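PDB 6LD8: cystathionine gamma-synthase from Xanthomonas oryzae pv. oryzae, which probably uses pyridoxal 5'-phosphate to form cystathionine, and perhaps also to cleave it, as a member of the trans-sulfuration enzyme family. Local coordinates for residues Asp271-Leu276 with Asp382-Leu387. The protein carries 1 engineered substitution. Numbering follows the deposited sequence.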
loop_
_atom_site.group_PDB
_atom_site.type_symbol
_atom_site.label_atom_id
_atom_site.label_comp_id
_atom_site.label_asym_id
_atom_site.label_seq_id
_atom_site.Cartn_x
_atom_site.Cartn_y
_atom_site.Cartn_z
ATOM N N ASP A 271 33.833 7.539 -3.926
ATOM C CA ASP A 271 35.209 8.157 -3.906
ATOM C C ASP A 271 36.171 7.305 -3.057
ATOM O O ASP A 271 37.240 6.949 -3.541
ATOM C CB ASP A 271 35.166 9.612 -3.464
ATOM C CG ASP A 271 34.421 10.495 -4.470
ATOM O OD1 ASP A 271 34.149 9.978 -5.606
ATOM O OD2 ASP A 271 34.075 11.714 -4.112
ATOM N N ALA A 272 35.757 6.861 -1.882
ATOM C CA ALA A 272 36.619 6.046 -1.000
ATOM C C ALA A 272 36.896 4.693 -1.636
ATOM O O ALA A 272 38.008 4.204 -1.429
ATOM C CB ALA A 272 35.986 5.839 0.343
ATOM N N ILE A 273 35.916 4.064 -2.299
ATOM C CA ILE A 273 36.100 2.667 -2.795
ATOM C C ILE A 273 36.981 2.719 -4.049
ATOM O O ILE A 273 37.793 1.838 -4.221
ATOM C CB ILE A 273 34.742 2.000 -3.049
ATOM C CG1 ILE A 273 34.109 1.599 -1.724
ATOM C CG2 ILE A 273 34.867 0.811 -3.991
ATOM C CD1 ILE A 273 32.617 1.550 -1.774
ATOM N N ALA A 274 36.829 3.743 -4.876
ATOM C CA ALA A 274 37.649 3.964 -6.091
ATOM C C ALA A 274 39.114 4.068 -5.676
ATOM O O ALA A 274 39.921 3.340 -6.244
ATOM C CB ALA A 274 37.188 5.194 -6.856
ATOM N N GLU A 275 39.391 4.876 -4.661
ATOM C CA GLU A 275 40.719 5.043 -4.013
ATOM C C GLU A 275 41.274 3.674 -3.541
ATOM O O GLU A 275 42.458 3.428 -3.796
ATOM C CB GLU A 275 40.555 6.113 -2.918
ATOM C CG GLU A 275 41.818 6.440 -2.117
ATOM C CD GLU A 275 42.802 7.391 -2.790
ATOM O OE1 GLU A 275 44.024 7.084 -2.757
ATOM O OE2 GLU A 275 42.355 8.435 -3.349
ATOM N N LEU A 276 40.482 2.791 -2.918
ATOM C CA LEU A 276 40.945 1.432 -2.529
ATOM C C LEU A 276 41.281 0.593 -3.772
ATOM O O LEU A 276 42.304 -0.079 -3.781
ATOM C CB LEU A 276 39.812 0.746 -1.780
ATOM C CG LEU A 276 40.077 -0.423 -0.833
ATOM C CD1 LEU A 276 39.169 -1.590 -1.205
ATOM C CD2 LEU A 276 41.532 -0.868 -0.719
ATOM N N ASP A 382 32.674 0.206 6.695
ATOM C CA ASP A 382 32.164 -1.194 6.547
ATOM C C ASP A 382 32.342 -1.673 5.088
ATOM O O ASP A 382 32.816 -2.774 4.853
ATOM C CB ASP A 382 30.710 -1.275 7.007
ATOM C CG ASP A 382 30.486 -1.217 8.505
ATOM O OD1 ASP A 382 31.367 -1.696 9.251
ATOM O OD2 ASP A 382 29.356 -0.793 8.907
ATOM N N LEU A 383 31.962 -0.866 4.111
ATOM C CA LEU A 383 32.108 -1.240 2.698
ATOM C C LEU A 383 33.578 -1.537 2.426
ATOM O O LEU A 383 33.847 -2.554 1.791
ATOM C CB LEU A 383 31.512 -0.139 1.823
ATOM C CG LEU A 383 30.014 0.104 2.047
ATOM C CD1 LEU A 383 29.413 1.014 0.995
ATOM C CD2 LEU A 383 29.229 -1.202 2.049
ATOM N N LEU A 384 34.510 -0.778 2.996
ATOM C CA LEU A 384 35.973 -0.954 2.707
ATOM C C LEU A 384 36.498 -2.219 3.376
ATOM O O LEU A 384 37.251 -2.934 2.703
ATOM C CB LEU A 384 36.775 0.258 3.177
ATOM C CG LEU A 384 36.494 1.555 2.428
ATOM C CD1 LEU A 384 37.173 2.725 3.119
ATOM C CD2 LEU A 384 36.978 1.444 0.985
ATOM N N ILE A 385 36.112 -2.497 4.623
ATOM C CA ILE A 385 36.435 -3.796 5.293
ATOM C C ILE A 385 35.968 -4.971 4.411
ATOM O O ILE A 385 36.792 -5.909 4.137
ATOM C CB ILE A 385 35.846 -3.848 6.721
ATOM C CG1 ILE A 385 36.619 -2.892 7.644
ATOM C CG2 ILE A 385 35.841 -5.271 7.288
ATOM C CD1 ILE A 385 35.889 -2.472 8.933
ATOM N N ASP A 386 34.714 -4.937 3.950
ATOM C CA ASP A 386 34.105 -6.038 3.152
ATOM C C ASP A 386 34.926 -6.222 1.878
ATOM O O ASP A 386 35.283 -7.349 1.590
ATOM C CB ASP A 386 32.638 -5.740 2.852
ATOM C CG ASP A 386 31.718 -6.912 2.537
ATOM O OD1 ASP A 386 31.999 -8.046 2.990
ATOM O OD2 ASP A 386 30.681 -6.661 1.855
ATOM N N LEU A 387 35.241 -5.142 1.158
ATOM C CA LEU A 387 35.989 -5.229 -0.125
ATOM C C LEU A 387 37.412 -5.733 0.110
ATOM O O LEU A 387 37.874 -6.537 -0.703
ATOM C CB LEU A 387 35.977 -3.873 -0.828
ATOM C CG LEU A 387 34.605 -3.471 -1.365
ATOM C CD1 LEU A 387 34.614 -2.041 -1.889
ATOM C CD2 LEU A 387 34.145 -4.431 -2.456
#
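Ile273 and Leu384 mark the nearest backbone approach, with CA atoms 6.6 Å apart, where two helix segments run nearly parallel at 26° with their axes 10.2 Å apart. Ile273 lies against three leucines of 382-387. Both branches of the isoleucine meet Leu387: Leu387 CD1 is 3.6 Å from Ile273 CG2 and also touches Ile273 CG1, the two side chains crossing at about a right angle. The end of the longer branch, Ile273 CD1, reaches Leu383 CB at 4.1 Å. Leu384 CD2 lies 3.9 Å from Ile273 CG1. The same methyl packs on Leu276 CB and lies beside the carbonyl O of Ala272. The side chains of Leu384 and Leu276 lie alongside one another, pointing opposite ways. With CG of Leu276 anti to the backbone N (chi1 -158°), Leu276 CD1 also comes within 3.9 Å of Leu387 CB.

The contact joins helices 259-277 and 380-396, the latter in the C-terminal part of this PLP-dependent fold. Ile273 also packs on Met311 of strand 310-315, so helix 259-277 rests on the five-stranded sheet here. On helix 380-396, Asp386 accepts hydrogen bonds from the backbone N atoms of Arg330 and Tyr331, and Asp382 bonds to Thr15 and Thr18 of a second subunit. No hydrogen bond links the two segments. Ile273, Leu383 and Leu387 form the buried side, while Ala272, Leu276 and Leu384 are partly exposed. Their side chains meet through aliphatic carbons, so van der Waals packing holds this interface together.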